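Local coordinates for magnesium transporter MgtE (Enterococcus faecalis, PDB 2OUX), which probably carries magnesium ions across the cell membrane as a homodimer, this chain being its cytosolic, magnesium-binding N domain and pair of CBS domains, at residues K110-K113 with A114-S118; V188-L191 with R192-I195; S213-V216 with G217-Q220; D252-D255 with V256-E260. One frame throughout, in Å; residues are numbered along the deposited sequence.

Contact 1: K110-K113 with A114-S118; sequences KSQK and AKYLS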
# COMPACT_ATOMS: atom_id res chain seq x y z
N LYS A 110 31.61 -11.14 7.95
CA LYS A 110 32.16 -11.19 6.60
C LYS A 110 32.39 -12.61 6.08
O LYS A 110 32.32 -12.84 4.87
CB LYS A 110 33.47 -10.39 6.53
CG LYS A 110 33.31 -8.91 6.91
CD LYS A 110 32.26 -8.19 6.05
CE LYS A 110 32.65 -8.13 4.58
NZ LYS A 110 31.64 -7.41 3.75
N SER A 111 32.65 -13.55 6.99
CA SER A 111 32.88 -14.94 6.61
C SER A 111 31.60 -15.66 6.18
O SER A 111 31.53 -16.20 5.08
CB SER A 111 33.51 -15.72 7.78
OG SER A 111 34.83 -15.27 8.04
N GLN A 112 30.60 -15.66 7.06
CA GLN A 112 29.32 -16.31 6.76
C GLN A 112 28.78 -15.82 5.42
O GLN A 112 28.40 -16.62 4.57
CB GLN A 112 28.29 -16.02 7.86
CG GLN A 112 28.44 -16.86 9.13
CD GLN A 112 27.26 -16.71 10.10
OE1 GLN A 112 27.06 -15.65 10.70
NE2 GLN A 112 26.48 -17.77 10.23
N LYS A 113 28.77 -14.50 5.25
CA LYS A 113 28.27 -13.87 4.03
C LYS A 113 28.82 -14.50 2.75
O LYS A 113 28.07 -14.75 1.80
CB LYS A 113 28.60 -12.37 4.07
CG LYS A 113 28.10 -11.58 2.88
CD LYS A 113 28.45 -10.11 3.03
CE LYS A 113 28.04 -9.33 1.79
NZ LYS A 113 28.72 -9.85 0.56
N ALA A 114 30.12 -14.77 2.71
CA ALA A 114 30.72 -15.38 1.52
C ALA A 114 30.40 -16.86 1.45
O ALA A 114 30.13 -17.40 0.37
CB ALA A 114 32.23 -15.17 1.51
N LYS A 115 30.42 -17.52 2.60
CA LYS A 115 30.15 -18.95 2.65
C LYS A 115 28.74 -19.28 2.15
O LYS A 115 28.57 -20.17 1.31
CB LYS A 115 30.38 -19.48 4.07
CG LYS A 115 29.14 -19.53 4.94
CD LYS A 115 28.66 -20.96 5.16
CE LYS A 115 29.49 -21.67 6.22
NZ LYS A 115 29.40 -20.96 7.54
N TYR A 116 27.73 -18.58 2.66
CA TYR A 116 26.35 -18.83 2.23
C TYR A 116 26.20 -18.44 0.77
O TYR A 116 25.54 -19.13 -0.00
CB TYR A 116 25.36 -18.02 3.07
CG TYR A 116 25.32 -18.43 4.52
CD1 TYR A 116 25.10 -19.75 4.89
CD2 TYR A 116 25.49 -17.48 5.53
CE1 TYR A 116 25.06 -20.13 6.24
CE2 TYR A 116 25.46 -17.85 6.87
CZ TYR A 116 25.25 -19.18 7.22
OH TYR A 116 25.25 -19.54 8.55
N LEU A 117 26.83 -17.33 0.41
CA LEU A 117 26.79 -16.83 -0.95
C LEU A 117 27.44 -17.83 -1.89
O LEU A 117 27.03 -17.98 -3.04
CB LEU A 117 27.52 -15.49 -1.00
CG LEU A 117 27.28 -14.54 -2.17
CD1 LEU A 117 25.78 -14.32 -2.38
CD2 LEU A 117 27.98 -13.23 -1.86
N SER A 118 28.46 -18.53 -1.40
CA SER A 118 29.16 -19.51 -2.21
C SER A 118 28.27 -20.73 -2.48
O SER A 118 28.36 -21.36 -3.53
CB SER A 118 30.44 -19.97 -1.51
OG SER A 118 30.14 -20.79 -0.39

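Contact 2: V188-L191 with R192-I195; sequences VISL and RDLI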
# COMPACT_ATOMS: atom_id res chain seq x y z
N VAL A 188 3.03 3.07 -16.75
CA VAL A 188 2.55 2.33 -15.59
C VAL A 188 1.02 2.28 -15.59
O VAL A 188 0.37 3.15 -16.17
CB VAL A 188 3.01 3.01 -14.27
CG1 VAL A 188 2.42 4.42 -14.17
CG2 VAL A 188 2.58 2.18 -13.07
N ILE A 189 0.47 1.25 -14.95
CA ILE A 189 -0.97 1.10 -14.81
C ILE A 189 -1.24 0.37 -13.51
O ILE A 189 -0.65 -0.67 -13.24
CB ILE A 189 -1.62 0.32 -16.01
CG1 ILE A 189 -3.14 0.46 -15.92
CG2 ILE A 189 -1.26 -1.16 -15.96
CD1 ILE A 189 -3.87 0.08 -17.19
N SER A 190 -2.12 0.93 -12.68
CA SER A 190 -2.47 0.31 -11.41
C SER A 190 -3.36 -0.88 -11.70
O SER A 190 -4.05 -0.92 -12.71
CB SER A 190 -3.23 1.30 -10.52
OG SER A 190 -4.48 1.60 -11.10
N LEU A 191 -3.35 -1.86 -10.81
CA LEU A 191 -4.17 -3.04 -11.03
C LEU A 191 -5.65 -2.65 -11.01
O LEU A 191 -6.45 -3.20 -11.77
CB LEU A 191 -3.90 -4.10 -9.96
CG LEU A 191 -4.69 -5.39 -10.19
CD1 LEU A 191 -4.38 -5.94 -11.59
CD2 LEU A 191 -4.32 -6.41 -9.13
N ARG A 192 -6.01 -1.69 -10.16
CA ARG A 192 -7.39 -1.25 -10.07
C ARG A 192 -7.90 -0.59 -11.36
O ARG A 192 -9.10 -0.55 -11.60
CB ARG A 192 -7.59 -0.31 -8.88
CG ARG A 192 -6.89 1.05 -8.96
CD ARG A 192 -7.06 1.83 -7.63
NE ARG A 192 -8.45 2.19 -7.36
CZ ARG A 192 -8.91 2.62 -6.18
NH1 ARG A 192 -8.08 2.76 -5.15
NH2 ARG A 192 -10.19 2.92 -6.04
N ASP A 193 -6.99 -0.05 -12.17
CA ASP A 193 -7.41 0.57 -13.44
C ASP A 193 -7.47 -0.54 -14.47
O ASP A 193 -8.31 -0.54 -15.37
CB ASP A 193 -6.40 1.62 -13.89
CG ASP A 193 -6.57 2.92 -13.16
OD1 ASP A 193 -7.62 3.10 -12.52
OD2 ASP A 193 -5.67 3.78 -13.24
N LEU A 194 -6.56 -1.49 -14.31
CA LEU A 194 -6.47 -2.62 -15.20
C LEU A 194 -7.73 -3.50 -15.19
O LEU A 194 -8.32 -3.74 -16.24
CB LEU A 194 -5.26 -3.47 -14.82
CG LEU A 194 -4.81 -4.54 -15.81
CD1 LEU A 194 -4.43 -3.90 -17.14
CD2 LEU A 194 -3.61 -5.29 -15.23
N ILE A 195 -8.13 -3.97 -14.02
CA ILE A 195 -9.29 -4.85 -13.93
C ILE A 195 -10.61 -4.31 -14.46
O ILE A 195 -11.53 -5.10 -14.73
CB ILE A 195 -9.52 -5.35 -12.49
CG1 ILE A 195 -9.95 -4.19 -11.58
CG2 ILE A 195 -8.26 -6.02 -11.96
CD1 ILE A 195 -10.52 -4.65 -10.26

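Contact 3: S213-V216 with G217-Q220; sequences SVHV and GDDQ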
# COMPACT_ATOMS: atom_id res chain seq x y z
N SER A 213 9.04 8.01 -10.88
CA SER A 213 10.09 7.08 -10.46
C SER A 213 11.21 7.86 -9.79
O SER A 213 11.22 9.09 -9.82
CB SER A 213 10.65 6.31 -11.66
OG SER A 213 11.29 7.18 -12.58
N VAL A 214 12.14 7.12 -9.19
CA VAL A 214 13.29 7.70 -8.51
C VAL A 214 14.55 7.07 -9.09
O VAL A 214 14.48 6.01 -9.72
CB VAL A 214 13.23 7.43 -6.99
CG1 VAL A 214 11.97 8.04 -6.40
CG2 VAL A 214 13.25 5.92 -6.72
N HIS A 215 15.69 7.72 -8.87
CA HIS A 215 16.97 7.23 -9.38
C HIS A 215 17.60 6.33 -8.32
O HIS A 215 17.51 6.60 -7.13
CB HIS A 215 17.91 8.40 -9.69
CG HIS A 215 19.25 7.99 -10.22
ND1 HIS A 215 19.41 7.45 -11.48
CD2 HIS A 215 20.48 8.01 -9.66
CE1 HIS A 215 20.69 7.17 -11.68
NE2 HIS A 215 21.36 7.50 -10.58
N VAL A 216 18.26 5.26 -8.75
CA VAL A 216 18.86 4.32 -7.82
C VAL A 216 19.81 4.94 -6.77
O VAL A 216 19.99 4.39 -5.68
CB VAL A 216 19.58 3.19 -8.59
CG1 VAL A 216 20.71 3.76 -9.44
CG2 VAL A 216 20.09 2.14 -7.63
N GLY A 217 20.38 6.09 -7.09
CA GLY A 217 21.29 6.73 -6.15
C GLY A 217 20.67 7.78 -5.26
O GLY A 217 21.36 8.37 -4.43
N ASP A 218 19.36 8.03 -5.40
CA ASP A 218 18.71 9.04 -4.58
C ASP A 218 18.69 8.66 -3.12
O ASP A 218 18.74 7.48 -2.77
CB ASP A 218 17.28 9.29 -5.06
CG ASP A 218 17.21 9.67 -6.52
OD1 ASP A 218 18.18 10.28 -7.02
OD2 ASP A 218 16.18 9.37 -7.16
N ASP A 219 18.60 9.67 -2.26
CA ASP A 219 18.59 9.47 -0.82
C ASP A 219 17.26 8.97 -0.30
O ASP A 219 16.22 9.57 -0.57
CB ASP A 219 18.95 10.76 -0.11
CG ASP A 219 18.94 10.61 1.40
OD1 ASP A 219 19.75 9.83 1.92
OD2 ASP A 219 18.11 11.26 2.06
N GLN A 220 17.29 7.89 0.49
CA GLN A 220 16.07 7.33 1.03
C GLN A 220 15.08 8.38 1.53
O GLN A 220 13.88 8.25 1.32
CB GLN A 220 16.38 6.32 2.14
CG GLN A 220 17.08 6.88 3.38
CD GLN A 220 17.42 5.78 4.38
OE1 GLN A 220 17.72 4.66 3.99
NE2 GLN A 220 17.38 6.11 5.67

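Contact 4: D252-D255 with V256-E260; sequences DIID and VIDDE. With MG (magnesium ion), chain F.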
# COMPACT_ATOMS: atom_id res chain seq x y z
N ASP A 252 8.62 -0.67 3.67
CA ASP A 252 10.02 -0.44 4.00
C ASP A 252 10.28 1.05 4.23
O ASP A 252 11.11 1.43 5.06
CB ASP A 252 10.92 -0.93 2.88
CG ASP A 252 10.92 -2.44 2.75
OD1 ASP A 252 10.75 -3.16 3.77
OD2 ASP A 252 11.12 -2.89 1.62
N ILE A 253 9.55 1.90 3.51
CA ILE A 253 9.71 3.34 3.68
C ILE A 253 9.32 3.73 5.09
O ILE A 253 9.89 4.64 5.67
CB ILE A 253 8.87 4.12 2.64
CG1 ILE A 253 9.66 4.21 1.35
CG2 ILE A 253 8.50 5.52 3.15
CD1 ILE A 253 8.91 3.62 0.15
N ILE A 254 8.33 3.04 5.64
CA ILE A 254 7.93 3.36 6.99
C ILE A 254 9.10 3.10 7.94
O ILE A 254 9.34 3.89 8.85
CB ILE A 254 6.69 2.55 7.42
CG1 ILE A 254 5.44 3.17 6.76
CG2 ILE A 254 6.57 2.55 8.94
CD1 ILE A 254 4.17 2.37 6.89
N ASP A 255 9.83 2.00 7.72
CA ASP A 255 10.97 1.69 8.57
C ASP A 255 12.04 2.76 8.39
O ASP A 255 12.68 3.19 9.34
CB ASP A 255 11.58 0.32 8.24
CG ASP A 255 10.68 -0.84 8.65
OD1 ASP A 255 9.79 -0.66 9.51
OD2 ASP A 255 10.88 -1.95 8.12
N VAL A 256 12.23 3.18 7.15
CA VAL A 256 13.19 4.23 6.85
C VAL A 256 12.78 5.48 7.62
O VAL A 256 13.61 6.10 8.29
CB VAL A 256 13.22 4.53 5.35
CG1 VAL A 256 13.96 5.83 5.08
CG2 VAL A 256 13.89 3.39 4.62
N ILE A 257 11.51 5.84 7.54
CA ILE A 257 11.00 7.02 8.24
C ILE A 257 11.22 6.86 9.75
O ILE A 257 11.57 7.83 10.43
CB ILE A 257 9.48 7.24 7.98
CG1 ILE A 257 9.24 7.65 6.53
CG2 ILE A 257 8.94 8.33 8.91
CD1 ILE A 257 7.79 7.61 6.11
N ASP A 258 11.02 5.65 10.26
CA ASP A 258 11.22 5.41 11.68
C ASP A 258 12.67 5.66 12.05
O ASP A 258 12.97 6.21 13.11
CB ASP A 258 10.83 3.97 12.05
CG ASP A 258 9.33 3.78 12.23
OD1 ASP A 258 8.65 4.75 12.64
OD2 ASP A 258 8.82 2.67 11.97
N ASP A 259 13.58 5.26 11.16
CA ASP A 259 15.00 5.45 11.41
C ASP A 259 15.41 6.92 11.39
O ASP A 259 16.09 7.40 12.29
CB ASP A 259 15.83 4.66 10.39
CG ASP A 259 15.70 3.15 10.56
OD1 ASP A 259 15.30 2.70 11.65
OD2 ASP A 259 16.02 2.41 9.61
N GLU A 260 14.98 7.64 10.36
CA GLU A 260 15.32 9.06 10.26
C GLU A 260 14.88 9.85 11.49
O GLU A 260 15.59 10.75 11.95
CB GLU A 260 14.69 9.65 9.01
CG GLU A 260 15.33 9.17 7.72
CD GLU A 260 16.82 9.52 7.64
OE1 GLU A 260 17.24 10.48 8.33
OE2 GLU A 260 17.55 8.85 6.88
MG MG F . 10.85 -4.92 0.91
O HOH W 1 11.29 -5.69 3.17
O HOH W 2 10.76 -7.20 0.48
O HOH W 3 10.29 -4.37 -1.20
O HOH W 4 8.85 -5.17 1.51

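Contact 1: K110-K113 with A114-S118
Gln-112 and Tyr-116, one helical turn apart, run side by side off the helix and point the same way. With CG anti to its carbonyl carbon (chi1 -78°) and the chain extended beyond, Gln-112 runs alongside Tyr-116, its CB 3.5 Å from Tyr-116 CE2. At the far end NE2 of Gln-112 reaches Tyr-116 OH at 2.7 Å, a weak bond because the N-H points well off the oxygen (122°), and the amide and ring planes stand 53° apart. NE2 is held mainly by Lys-78 O, with the weak bond to Tyr-116 OH added. This side is the tight one. The ring is buried, covered by Leu-81, Ala-89 and Leu-93 of two neighbouring helices, while Lys-115 CG lies 3.9 Å above one ring face, over its centre. Beneath the pair the backbone bond from Tyr-116 N to Gln-112 O is 2.8 Å long and almost straight. The other flank is looser: Ser-111 and Ala-114 are exposed, and Ala-114 CB meets only backbone, 3.8 Å from Ser-111 O. Lys-113, extended until its last torsion, leans toward Leu-105 and Leu-132, its NZ 4.2 Å from Leu-117 CD2. Such i to i+4 pairing on an amphipathic helix, inner face against neighbouring helices and outer face largely exposed, is typical of the all-helical MgtE N domain.

Contact 2: V188-L191 with R192-I195
Ser-190 turns its OG between its own backbone N and carbonyl carbon (chi1 66°), which swings the hydroxyl forward to Asp-193, and a similar first torsion in Arg-192 (67°) sets that residue's CG beside the same hydroxyl. The result is a serine N-cap where strand 185-190 of the first CBS domain passes into helix 191-194. OG of Ser-190 accepts weakly from Asp-193 N at 3.2 Å, bent to 133°. The carbonyl does more: Ser-190 O takes Asp-193 N from well above its plane and Leu-194 N at 3.0 Å from closer to that plane, so one oxygen starts the helix with two donors. Leu-191, Leu-194 and Ile-195 form an apolar cluster: Leu-191 CD1 meets Leu-194 CD2 at 3.8 Å and Ile-195 CG2 at 3.9 Å, the second pair of side chains crossing at about a right angle. Ile-189, on the strand, lays its CD1 across Leu-194 CD1 at 4.0 Å, also nearly perpendicular, and Leu-194 continues onto Val-156, Met-160 and Leu-163 of helix 156-166. The turn also serves the dimer: Arg-192 sends its guanidinium to the carbonyl oxygens of Ala-167, Ala-170 and Glu-171 of the second subunit, while Leu-191 and Ile-195 pack on Leu-191 and Met-160 of that subunit. At the cap itself, Arg-192 CG stands 3.3 Å from Ser-190 OG.

Contact 3: S213-V216 with G217-Q220
His-215 to Asp-218 form a type I beta turn, closed by a nearly straight bond (168°) from Asp-218 N to His-215 O, 2.9 Å long, with the donor well above the carbonyl plane. Across this turn the Asp-218 carboxylate doubles back onto the strand: CG sits anti to its carbonyl carbon (chi1 -56°), and OD2 receives the N-H of His-215 at 2.4 Å, a modelled length so short that it is doubtful. The same oxygen lies 3.5 Å from Val-214 CB, while OD1 rests 3.3 Å from His-215 CB. The His-215 and Asp-218 side chains cross at about a right angle, ring and carboxylate planes 50° apart, and His-215 CG lies anti to the backbone N, which carries the imidazole over the turn rather than onto the acid. Its CD2 approaches Gly-217 N at 3.2 Å, Val-216 CG1 covers one face toward the rim, and the ring stacks with that of Tyr-240. Backbone hydrogen bonds of Val-216 with Gly-140 and of Asp-218 with Ala-139 tie the turn to the start of helix 139-142, and Asp-219, at the N-cap of helix 220-230, accepts weakly from Glu-221 N. His-215 ND1 is 5.4 Å from Asp-218 OD1, too far for a direct ion pair. If the short bond is real, the acid is tied to a main-chain N-H instead, which would probably favour the ionised carboxylate.

Contact 4: D252-D255 with V256-E260
Ile-253 and Ile-257 cross obliquely on one side of helix 250-262, CG2 of Ile-253 reaching CD1 of Ile-257 at 3.7 Å. Ile-253 packs on Ala-224 and Ile-227 of helix 220-230; Ile-257 touches Arg-228 and, across the dimer, Asp-258 of the second subunit. One step round, Ile-254 and Asp-258 lie side by side and point the same way, with Ile-254 CG2 3.8 Å from Asp-258 OD2. That face meets the second subunit, where Asp-258 OD2 forms a salt bridge with Arg-228 NE of the partner chain and Ile-254 packs on Val-250 of that chain. Asp-255 OD1 also stands 4.3 Å from Asp-258 OD2; that arginine, and another magnesium ion about 4 Å from the Asp-255 side chain, probably offset these like charges. Val-256 CG2 lies 3.4 Å from Asp-252 O, the oxygen that also takes the N-H of Val-256 in the carbonyl plane. Asp-252 leads away from this packing: CG is anti to the carbonyl carbon (chi1 -69°), which sends the carboxylate off the helix to a magnesium ion. Asp-252 OD2 binds the metal at 2.2 Å. Asp-252 OD1 accepts a hydrogen bond from water 1, 2.7 Å away and itself a metal ligand. Three further waters and Asp-99 of the N domain bring the count to six. A carboxylate with one oxygen on the metal and the other on a metal-bound water is characteristic of a hydrated magnesium site, here bridging the N domain and second CBS domain of MgtE.

Overall arrangement
From the N terminus the chain meets the contacts in series; each is a local turn of adjoining segments, so none nests or crosses another. Contact 1 lies in the helical N domain and contact 2 in the first CBS domain, with centres about 41 Å apart on opposite sides of the chain's centre. Contacts 3 and 4 share the second CBS domain and do touch: Gln-220 NE2 lies 3.0 Å from Glu-260 OE2, a probable hydrogen bond joining the start of helix 220-230 to helix 250-262. Contacts 2 and 4 both reach the second subunit, and contact 4 also ties back to the N domain through magnesium.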